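Local structure of polysaccharide deacetylase (Streptococcus pyogenes, 6DQ3) at residues Y49-P54 against V72-D77; I9-Y14 against L210-I215; Q165-I170 against L188-G193. The protein removes N-acetyl groups from the cell wall linkage unit of streptococcal rhamnopolysaccharides, as a zinc metalloenzyme of the carbohydrate esterase 4 family. One frame throughout, in Å; residues are numbered along the deposited sequence.

Interaction 1 (Y49-P54 against V72-D77); sequences YYFLSP and VWLTFD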
loop_
_atom_site.group_PDB
_atom_site.type_symbol
_atom_site.label_atom_id
_atom_site.label_comp_id
_atom_site.label_asym_id
_atom_site.label_seq_id
_atom_site.Cartn_x
_atom_site.Cartn_y
_atom_site.Cartn_z
ATOM N N TYR A 49 -11.024 3.041 14.448
ATOM C CA TYR A 49 -10.536 3.393 13.125
ATOM C C TYR A 49 -11.366 2.720 12.037
ATOM O O TYR A 49 -11.766 1.559 12.159
ATOM C CB TYR A 49 -9.061 3.012 12.970
ATOM C CG TYR A 49 -8.119 4.144 13.313
ATOM C CD1 TYR A 49 -7.686 4.334 14.616
ATOM C CD2 TYR A 49 -7.681 5.040 12.340
ATOM C CE1 TYR A 49 -6.838 5.369 14.947
ATOM C CE2 TYR A 49 -6.826 6.086 12.661
ATOM C CZ TYR A 49 -6.409 6.247 13.969
ATOM O OH TYR A 49 -5.564 7.280 14.310
ATOM N N TYR A 50 -11.635 3.484 10.980
ATOM C CA TYR A 50 -12.260 3.018 9.747
ATOM C C TYR A 50 -11.156 2.739 8.734
ATOM O O TYR A 50 -10.314 3.604 8.475
ATOM C CB TYR A 50 -13.231 4.095 9.242
ATOM C CG TYR A 50 -14.017 3.779 7.990
ATOM C CD1 TYR A 50 -13.410 3.790 6.740
ATOM C CD2 TYR A 50 -15.379 3.515 8.053
ATOM C CE1 TYR A 50 -14.134 3.509 5.590
ATOM C CE2 TYR A 50 -16.109 3.241 6.911
ATOM C CZ TYR A 50 -15.484 3.238 5.682
ATOM O OH TYR A 50 -16.219 2.963 4.550
ATOM N N PHE A 51 -11.150 1.530 8.178
ATOM C CA PHE A 51 -10.092 1.095 7.273
ATOM C C PHE A 51 -10.506 1.360 5.829
ATOM O O PHE A 51 -11.491 0.796 5.344
ATOM C CB PHE A 51 -9.790 -0.389 7.492
ATOM C CG PHE A 51 -9.317 -0.703 8.884
ATOM C CD1 PHE A 51 -7.990 -0.514 9.231
ATOM C CD2 PHE A 51 -10.194 -1.190 9.841
ATOM C CE1 PHE A 51 -7.548 -0.785 10.508
ATOM C CE2 PHE A 51 -9.754 -1.472 11.122
ATOM C CZ PHE A 51 -8.433 -1.270 11.455
ATOM N N LEU A 52 -9.740 2.199 5.143
ATOM C CA LEU A 52 -10.144 2.708 3.843
ATOM C C LEU A 52 -9.648 1.841 2.692
ATOM O O LEU A 52 -8.589 1.215 2.767
ATOM C CB LEU A 52 -9.612 4.129 3.651
ATOM C CG LEU A 52 -9.934 5.147 4.742
ATOM C CD1 LEU A 52 -8.959 6.315 4.654
ATOM C CD2 LEU A 52 -11.370 5.613 4.609
ATOM N N SER A 53 -10.439 1.825 1.607
ATOM C CA SER A 53 -10.012 1.344 0.302
ATOM C C SER A 53 -9.398 2.486 -0.499
ATOM O O SER A 53 -9.599 3.662 -0.175
ATOM C CB SER A 53 -11.202 0.777 -0.462
ATOM O OG SER A 53 -12.039 1.832 -0.909
ATOM N N PRO A 54 -8.655 2.177 -1.572
ATOM C CA PRO A 54 -8.128 3.264 -2.423
ATOM C C PRO A 54 -9.210 4.216 -2.920
ATOM O O PRO A 54 -9.019 5.439 -2.900
ATOM C CB PRO A 54 -7.454 2.510 -3.581
ATOM C CG PRO A 54 -7.108 1.152 -3.009
ATOM C CD PRO A 54 -8.221 0.842 -2.032
ATOM N N VAL A 72 -7.821 5.293 8.262
ATOM C CA VAL A 72 -6.465 4.873 7.943
ATOM C C VAL A 72 -6.499 4.089 6.641
ATOM O O VAL A 72 -7.465 3.383 6.344
ATOM C CB VAL A 72 -5.845 4.028 9.081
ATOM C CG1 VAL A 72 -6.684 2.782 9.337
ATOM C CG2 VAL A 72 -4.415 3.667 8.732
ATOM N N TRP A 73 -5.431 4.226 5.857
ATOM C CA TRP A 73 -5.224 3.440 4.648
ATOM C C TRP A 73 -4.025 2.534 4.898
ATOM O O TRP A 73 -2.886 3.008 4.966
ATOM C CB TRP A 73 -4.998 4.342 3.437
ATOM C CG TRP A 73 -4.934 3.602 2.134
ATOM C CD1 TRP A 73 -5.321 2.308 1.896
ATOM C CD2 TRP A 73 -4.439 4.107 0.892
ATOM N NE1 TRP A 73 -5.106 1.988 0.576
ATOM C CE2 TRP A 73 -4.564 3.074 -0.060
ATOM C CE3 TRP A 73 -3.905 5.335 0.487
ATOM C CZ2 TRP A 73 -4.173 3.234 -1.388
ATOM C CZ3 TRP A 73 -3.520 5.488 -0.828
ATOM C CH2 TRP A 73 -3.657 4.445 -1.749
ATOM N N LEU A 74 -4.286 1.237 5.050
ATOM C CA LEU A 74 -3.235 0.251 5.258
ATOM C C LEU A 74 -2.704 -0.190 3.900
ATOM O O LEU A 74 -3.461 -0.741 3.090
ATOM C CB LEU A 74 -3.760 -0.961 6.026
ATOM C CG LEU A 74 -4.466 -0.772 7.366
ATOM C CD1 LEU A 74 -4.864 -2.142 7.920
ATOM C CD2 LEU A 74 -3.590 -0.018 8.327
ATOM N N THR A 75 -1.413 0.040 3.654
ATOM C CA THR A 75 -0.793 -0.332 2.389
ATOM C C THR A 75 0.407 -1.243 2.609
ATOM O O THR A 75 1.167 -1.074 3.569
ATOM C CB THR A 75 -0.348 0.902 1.575
ATOM O OG1 THR A 75 0.778 1.539 2.195
ATOM C CG2 THR A 75 -1.491 1.905 1.446
ATOM N N PHE A 76 0.570 -2.198 1.695
ATOM C CA PHE A 76 1.665 -3.162 1.697
ATOM C C PHE A 76 2.284 -3.167 0.308
ATOM O O PHE A 76 1.571 -3.352 -0.682
ATOM C CB PHE A 76 1.176 -4.582 2.025
ATOM C CG PHE A 76 0.721 -4.775 3.447
ATOM C CD1 PHE A 76 -0.433 -4.173 3.910
ATOM C CD2 PHE A 76 1.439 -5.590 4.309
ATOM C CE1 PHE A 76 -0.852 -4.362 5.213
ATOM C CE2 PHE A 76 1.024 -5.779 5.611
ATOM C CZ PHE A 76 -0.120 -5.165 6.062
ATOM N N ASP A 77 3.600 -3.015 0.225
ATOM C CA ASP A 77 4.272 -3.043 -1.065
ATOM C C ASP A 77 4.873 -4.416 -1.360
ATOM O O ASP A 77 5.134 -5.217 -0.454
ATOM C CB ASP A 77 5.381 -1.982 -1.137
ATOM C CG ASP A 77 4.873 -0.576 -0.890
ATOM O OD1 ASP A 77 3.669 -0.324 -1.095
ATOM O OD2 ASP A 77 5.686 0.286 -0.498
HETATM O O HOH W 1 -6.945 0.205 4.731
#
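L52 N donates to V72 O at 2.8 Å, the shortest bond of the contact, with an N-H...O angle of 166°, and L52 CG packs beside that oxygen, 3.4 Å from V72 O. A second bond, V72 N to Y50 O (3.0 Å), is more bent at 144°. These two bonds flank the parallel bridge of F51 with V72, which joins the two strands of a beta-alpha-beta unit, 50-51 and 71-77, connected through helix 54-63. Past this short pairing the chains separate, and water 1 bridges the gap, donating to L52 O and accepting from L74 N.

F51 and V72 lie side by side on one face of the sheet. V72 CG1 sits between its own backbone N and carbonyl carbon (chi1 59°), where it meets F51 CD1 at 3.5 Å; L74 CD1 touches the same ring atom from the next site along that face. Y49 adds CD2 at right angles to V72, and helices 34-46 and 221-228 close over this apolar group.

W73 points to the other face. Its indole is clamped: T75 CG2 stands 3.5 Å above the ring centre, while P54 CA lies over the opposite face toward the rim. T99 OG1 takes the hydrogen bond of W73 NE1, and P54 CG packs against W73 CZ2 at 3.9 Å.

Interaction 2 (I9-Y14 against L210-I215); sequences IPILMY and LNRIRI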
loop_
_atom_site.group_PDB
_atom_site.type_symbol
_atom_site.label_atom_id
_atom_site.label_comp_id
_atom_site.label_asym_id
_atom_site.label_seq_id
_atom_site.Cartn_x
_atom_site.Cartn_y
_atom_site.Cartn_z
ATOM N N ILE A 9 -5.008 12.035 6.256
ATOM C CA ILE A 9 -5.220 10.591 6.280
ATOM C C ILE A 9 -3.886 9.903 6.541
ATOM O O ILE A 9 -2.948 10.059 5.744
ATOM C CB ILE A 9 -5.830 10.093 4.961
ATOM C CG1 ILE A 9 -7.224 10.681 4.741
ATOM C CG2 ILE A 9 -5.890 8.569 4.939
ATOM C CD1 ILE A 9 -7.836 10.311 3.401
ATOM N N PRO A 10 -3.749 9.141 7.629
ATOM C CA PRO A 10 -2.538 8.328 7.800
ATOM C C PRO A 10 -2.547 7.145 6.842
ATOM O O PRO A 10 -3.503 6.368 6.798
ATOM C CB PRO A 10 -2.606 7.875 9.264
ATOM C CG PRO A 10 -4.072 7.896 9.594
ATOM C CD PRO A 10 -4.674 9.024 8.773
ATOM N N ILE A 11 -1.484 7.030 6.060
ATOM C CA ILE A 11 -1.314 5.947 5.100
ATOM C C ILE A 11 -0.132 5.122 5.591
ATOM O O ILE A 11 1.025 5.513 5.411
ATOM C CB ILE A 11 -1.073 6.464 3.679
ATOM C CG1 ILE A 11 -2.212 7.373 3.215
ATOM C CG2 ILE A 11 -0.907 5.292 2.715
ATOM C CD1 ILE A 11 -1.894 8.080 1.914
ATOM N N LEU A 12 -0.415 3.986 6.221
ATOM C CA LEU A 12 0.638 3.167 6.795
ATOM C C LEU A 12 1.304 2.335 5.710
ATOM O O LEU A 12 0.635 1.757 4.848
ATOM C CB LEU A 12 0.074 2.258 7.887
ATOM C CG LEU A 12 -0.677 2.968 9.017
ATOM C CD1 LEU A 12 -1.048 1.961 10.108
ATOM C CD2 LEU A 12 0.120 4.123 9.587
ATOM N N MET A 13 2.630 2.288 5.755
ATOM C CA MET A 13 3.420 1.529 4.794
ATOM C C MET A 13 4.062 0.349 5.511
ATOM O O MET A 13 5.023 0.521 6.269
ATOM C CB MET A 13 4.486 2.399 4.131
ATOM C CG MET A 13 5.412 1.606 3.213
ATOM S SD MET A 13 6.621 2.615 2.340
ATOM C CE MET A 13 7.447 3.424 3.702
ATOM N N TYR A 14 3.527 -0.839 5.254
ATOM C CA TYR A 14 4.077 -2.113 5.695
ATOM C C TYR A 14 4.838 -2.771 4.548
ATOM O O TYR A 14 4.597 -2.494 3.373
ATOM C CB TYR A 14 2.963 -3.069 6.149
ATOM C CG TYR A 14 2.273 -2.726 7.444
ATOM C CD1 TYR A 14 1.144 -1.925 7.454
ATOM C CD2 TYR A 14 2.733 -3.225 8.653
ATOM C CE1 TYR A 14 0.502 -1.610 8.634
ATOM C CE2 TYR A 14 2.099 -2.921 9.838
ATOM C CZ TYR A 14 0.985 -2.111 9.825
ATOM O OH TYR A 14 0.351 -1.807 11.002
ATOM N N LEU A 210 1.612 11.100 -2.443
ATOM C CA LEU A 210 1.163 11.191 -1.061
ATOM C C LEU A 210 2.189 10.637 -0.081
ATOM O O LEU A 210 2.867 9.641 -0.361
ATOM C CB LEU A 210 -0.149 10.429 -0.892
ATOM C CG LEU A 210 -1.346 10.948 -1.686
ATOM C CD1 LEU A 210 -2.460 9.913 -1.742
ATOM C CD2 LEU A 210 -1.842 12.244 -1.066
ATOM N N ASN A 211 2.270 11.274 1.090
ATOM C CA ASN A 211 3.133 10.800 2.162
ATOM C C ASN A 211 2.644 9.452 2.686
ATOM O O ASN A 211 1.457 9.126 2.606
ATOM C CB ASN A 211 3.149 11.776 3.346
ATOM C CG ASN A 211 3.741 13.128 3.014
ATOM O OD1 ASN A 211 4.413 13.311 2.002
ATOM N ND2 ASN A 211 3.498 14.095 3.897
ATOM N N ARG A 212 3.565 8.685 3.268
ATOM C CA ARG A 212 3.204 7.476 3.999
ATOM C C ARG A 212 3.964 7.424 5.314
ATOM O O ARG A 212 4.992 8.082 5.491
ATOM C CB ARG A 212 3.479 6.212 3.172
ATOM C CG ARG A 212 2.543 6.061 1.980
ATOM C CD ARG A 212 2.504 4.629 1.470
ATOM N NE ARG A 212 3.677 4.292 0.669
ATOM C CZ ARG A 212 3.906 3.091 0.149
ATOM N NH1 ARG A 212 3.041 2.100 0.348
ATOM N NH2 ARG A 212 4.999 2.879 -0.568
ATOM N N ILE A 213 3.426 6.644 6.247
ATOM C CA ILE A 213 4.026 6.439 7.562
ATOM C C ILE A 213 4.688 5.069 7.539
ATOM O O ILE A 213 4.005 4.047 7.412
ATOM C CB ILE A 213 2.982 6.533 8.684
ATOM C CG1 ILE A 213 2.416 7.951 8.768
ATOM C CG2 ILE A 213 3.594 6.093 10.011
ATOM C CD1 ILE A 213 1.099 8.039 9.528
ATOM N N ARG A 214 6.016 5.039 7.650
ATOM C CA ARG A 214 6.738 3.774 7.639
ATOM C C ARG A 214 6.535 3.062 8.971
ATOM O O ARG A 214 6.716 3.656 10.039
ATOM C CB ARG A 214 8.229 3.997 7.380
ATOM C CG ARG A 214 9.025 2.693 7.284
ATOM C CD ARG A 214 10.521 2.924 7.119
ATOM N NE ARG A 214 10.869 3.581 5.860
ATOM C CZ ARG A 214 10.946 2.965 4.685
ATOM N NH1 ARG A 214 10.685 1.668 4.589
ATOM N NH2 ARG A 214 11.277 3.649 3.598
ATOM N N ILE A 215 6.155 1.790 8.904
ATOM C CA ILE A 215 5.980 0.980 10.105
ATOM C C ILE A 215 7.337 0.424 10.513
ATOM O O ILE A 215 7.953 -0.347 9.769
ATOM C CB ILE A 215 4.966 -0.149 9.872
ATOM C CG1 ILE A 215 3.611 0.426 9.458
ATOM C CG2 ILE A 215 4.844 -1.008 11.125
ATOM C CD1 ILE A 215 2.983 1.354 10.479
HETATM O O HOH W 2 0.487 9.053 5.464
#
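M13 and R212 meet at about a right angle, with M13 SD lying 3.3 Å above one face of the R212 guanidinium and displaced toward its rim. This contact flanks the parallel pairing of strands 8-14 and 210-214; residues 11-14 cross 210-214 at -55°, a strong twist. Three backbone bonds mark the register: I213 N to I11 O and M13 N to I213 O (both 2.8 Å), and I215 N to M13 O (3.1 Å).

The close packing occupies both faces. On that of M13, with CG anti to its backbone N (chi1 175°), the side chain runs out beside partly exposed R214 and bends at chi3, which brings CE over the centre of the R214 guanidinium, 3.7 Å from CZ. On the other, I215 CG1 stands over the centre of the Y14 ring, 3.6 Å from its centroid and only 7° off the normal, a CH-pi contact; I215 CD1 turns back toward L12 CB. L12 and I213 run side by side with CD2 against CB, and P10 CB reaches I213 CD1 at 3.7 Å.

The start of the pairing is looser. There water 2 stands in for a direct bond, accepting from I11 N and giving only a weak bond to N211 O, and the side chain of partly exposed N211 leads away.

R212 is held by D77, T75 and T195, and its side chain comes about 4 Å from a bound acetate and about 7 Å from a zinc ion, consistent with a place beside the active site. Strand 8-14 is flanked by strand 71-77, strand 210-214 by strand 192-198, and helix 221-228 packs over P10, L12, I213 and I215.

Interaction 3 (Q165-I170 against L188-G193); sequences QNTIAI and LNYKLG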
loop_
_atom_site.group_PDB
_atom_site.type_symbol
_atom_site.label_atom_id
_atom_site.label_comp_id
_atom_site.label_asym_id
_atom_site.label_seq_id
_atom_site.Cartn_x
_atom_site.Cartn_y
_atom_site.Cartn_z
ATOM N N GLN A 165 -10.952 -5.207 -12.917
ATOM C CA GLN A 165 -11.072 -4.019 -12.090
ATOM C C GLN A 165 -10.538 -2.809 -12.846
ATOM O O GLN A 165 -10.092 -2.911 -13.991
ATOM C CB GLN A 165 -10.321 -4.204 -10.765
ATOM C CG GLN A 165 -8.802 -4.297 -10.922
ATOM C CD GLN A 165 -8.079 -4.549 -9.608
ATOM O OE1 GLN A 165 -8.536 -5.325 -8.773
ATOM N NE2 GLN A 165 -6.941 -3.891 -9.424
ATOM N N ASN A 166 -10.597 -1.656 -12.184
ATOM C CA ASN A 166 -9.987 -0.415 -12.656
ATOM C C ASN A 166 -8.992 0.017 -11.585
ATOM O O ASN A 166 -9.381 0.591 -10.561
ATOM C CB ASN A 166 -11.034 0.664 -12.912
ATOM C CG ASN A 166 -10.413 1.984 -13.324
ATOM O OD1 ASN A 166 -9.280 2.028 -13.804
ATOM N ND2 ASN A 166 -11.157 3.071 -13.138
ATOM N N THR A 167 -7.714 -0.281 -11.807
ATOM C CA THR A 167 -6.669 0.094 -10.863
ATOM C C THR A 167 -6.476 1.603 -10.876
ATOM O O THR A 167 -6.327 2.207 -11.944
ATOM C CB THR A 167 -5.362 -0.607 -11.228
ATOM O OG1 THR A 167 -5.584 -2.022 -11.322
ATOM C CG2 THR A 167 -4.294 -0.336 -10.180
ATOM N N ILE A 168 -6.475 2.218 -9.697
ATOM C CA ILE A 168 -6.408 3.674 -9.605
ATOM C C ILE A 168 -5.194 4.178 -8.847
ATOM O O ILE A 168 -4.934 5.391 -8.877
ATOM C CB ILE A 168 -7.689 4.259 -8.972
ATOM C CG1 ILE A 168 -7.870 3.751 -7.538
ATOM C CG2 ILE A 168 -8.908 3.887 -9.794
ATOM C CD1 ILE A 168 -8.866 4.568 -6.734
ATOM N N ALA A 169 -4.447 3.315 -8.156
ATOM C CA ALA A 169 -3.359 3.763 -7.301
ATOM C C ALA A 169 -2.059 3.080 -7.689
ATOM O O ALA A 169 -2.049 1.922 -8.116
ATOM C CB ALA A 169 -3.667 3.483 -5.818
ATOM N N ILE A 170 -0.956 3.810 -7.521
ATOM C CA ILE A 170 0.378 3.281 -7.769
ATOM C C ILE A 170 1.271 3.643 -6.591
ATOM O O ILE A 170 1.118 4.702 -5.968
ATOM C CB ILE A 170 0.972 3.813 -9.100
ATOM C CG1 ILE A 170 2.367 3.230 -9.350
ATOM C CG2 ILE A 170 1.011 5.341 -9.085
ATOM C CD1 ILE A 170 2.940 3.569 -10.711
ATOM N N LEU A 188 -2.101 8.201 -17.604
ATOM C CA LEU A 188 -2.546 6.816 -17.574
ATOM C C LEU A 188 -3.758 6.609 -16.674
ATOM O O LEU A 188 -4.132 5.462 -16.423
ATOM C CB LEU A 188 -1.401 5.914 -17.112
ATOM C CG LEU A 188 -0.172 5.861 -18.016
ATOM C CD1 LEU A 188 0.919 5.017 -17.393
ATOM C CD2 LEU A 188 -0.566 5.318 -19.384
ATOM N N ASN A 189 -4.356 7.690 -16.176
ATOM C CA ASN A 189 -5.598 7.661 -15.411
ATOM C C ASN A 189 -5.430 7.067 -14.017
ATOM O O ASN A 189 -6.400 6.568 -13.437
ATOM C CB ASN A 189 -6.693 6.918 -16.186
ATOM C CG ASN A 189 -7.143 7.677 -17.442
ATOM O OD1 ASN A 189 -7.219 7.110 -18.535
ATOM N ND2 ASN A 189 -7.435 8.963 -17.282
ATOM N N TYR A 190 -4.221 7.105 -13.462
ATOM C CA TYR A 190 -4.063 6.893 -12.032
ATOM C C TYR A 190 -4.655 8.066 -11.264
ATOM O O TYR A 190 -4.518 9.222 -11.667
ATOM C CB TYR A 190 -2.591 6.741 -11.671
ATOM C CG TYR A 190 -2.015 5.401 -12.029
ATOM C CD1 TYR A 190 -2.261 4.290 -11.236
ATOM C CD2 TYR A 190 -1.222 5.245 -13.151
ATOM C CE1 TYR A 190 -1.731 3.060 -11.555
ATOM C CE2 TYR A 190 -0.693 4.031 -13.480
ATOM C CZ TYR A 190 -0.949 2.934 -12.676
ATOM O OH TYR A 190 -0.421 1.710 -12.998
ATOM N N LYS A 191 -5.307 7.768 -10.146
ATOM C CA LYS A 191 -5.920 8.793 -9.310
ATOM C C LYS A 191 -5.118 9.085 -8.053
ATOM O O LYS A 191 -5.180 10.208 -7.534
ATOM C CB LYS A 191 -7.335 8.364 -8.907
ATOM C CG LYS A 191 -8.271 8.108 -10.083
ATOM C CD LYS A 191 -8.450 9.364 -10.924
ATOM C CE LYS A 191 -9.343 9.127 -12.139
ATOM N NZ LYS A 191 -9.505 10.371 -12.949
ATOM N N LEU A 192 -4.369 8.094 -7.567
ATOM C CA LEU A 192 -3.585 8.200 -6.349
ATOM C C LEU A 192 -2.189 7.647 -6.583
ATOM O O LEU A 192 -1.999 6.690 -7.340
ATOM C CB LEU A 192 -4.223 7.421 -5.191
ATOM C CG LEU A 192 -5.597 7.873 -4.708
ATOM C CD1 LEU A 192 -6.141 6.861 -3.697
ATOM C CD2 LEU A 192 -5.542 9.263 -4.110
ATOM N N GLY A 193 -1.214 8.248 -5.909
ATOM C CA GLY A 193 0.150 7.765 -5.926
ATOM C C GLY A 193 0.767 7.929 -4.553
ATOM O O GLY A 193 0.554 8.953 -3.900
HETATM O O HOH W 3 -8.171 4.777 -12.972
#
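I168 O accepts two backbone N-H groups of the other segment: K191 N at 2.7 Å, lying in the carbonyl plane, and L192 N at 3.1 Å, tilted 22° from it. This forked acceptor opens the parallel pairing of strands 169-171 and 192-198, the two strands of a beta-alpha-beta unit connected through helix 179-187. One step on, I170 N bonds to L192 O, which also receives a CA-H...O contact from A169 CA at 3.2 Å. G193 CA makes the matching contact to I170 O, with an angle of 147° at the hydrogen.

The side chains divide between the two faces. A169 CB and L192 CB pair at 4.0 Å on one, whereas I170 shares the other with G193. There the Y190 ring crosses I170 at about a right angle. Y190 CG lies opposite the carbonyl carbon, beside the backbone N (chi1 -76°), which swings the ring across the other segment: I170 CB lies over one face, offset toward the rim, 4.1 Å from the centroid of the Y190 ring, and I168 O meets the ring edge while receiving the two N-H groups.

What sets Y190 in place lies further out. A Schellman motif ends helix 179-187, with N189 at positive phi, Y190 N bonded to A185 O and N189 N to A186 O. At the far end of the ring, Y190 OH bonds to M152 O. On the opposite segment, Q131 OE1 receives both I168 N and A169 N.

Helix 145-162 covers T167, I170 and Y190, helix 54-63 packs against I168, K191 and L192, and strand 128-132 touches T167 and I170.

All three contacts are largely buried parallel pairings in one mixed sheet. Interactions 1 and 2 lie about 7 and 8 Å from the chain centre, centre to centre; interaction 3, about 12 Å out, is more peripheral, with partly exposed K191 at its edge. A D77 OD2 to R212 NH2 salt bridge (2.7 Å) links 1 with 2, a probable L210 N to G193 O hydrogen bond 2 with 3. Interactions 1 and 3 close beta-alpha-beta units; interaction 2 joins distant parts of the chain. Only 2 packs guanidinium groups, on M13, between its own segments; 1 adds an apolar cluster and an indole to two backbone bonds; backbone bonds and the Y190 ring mark 3.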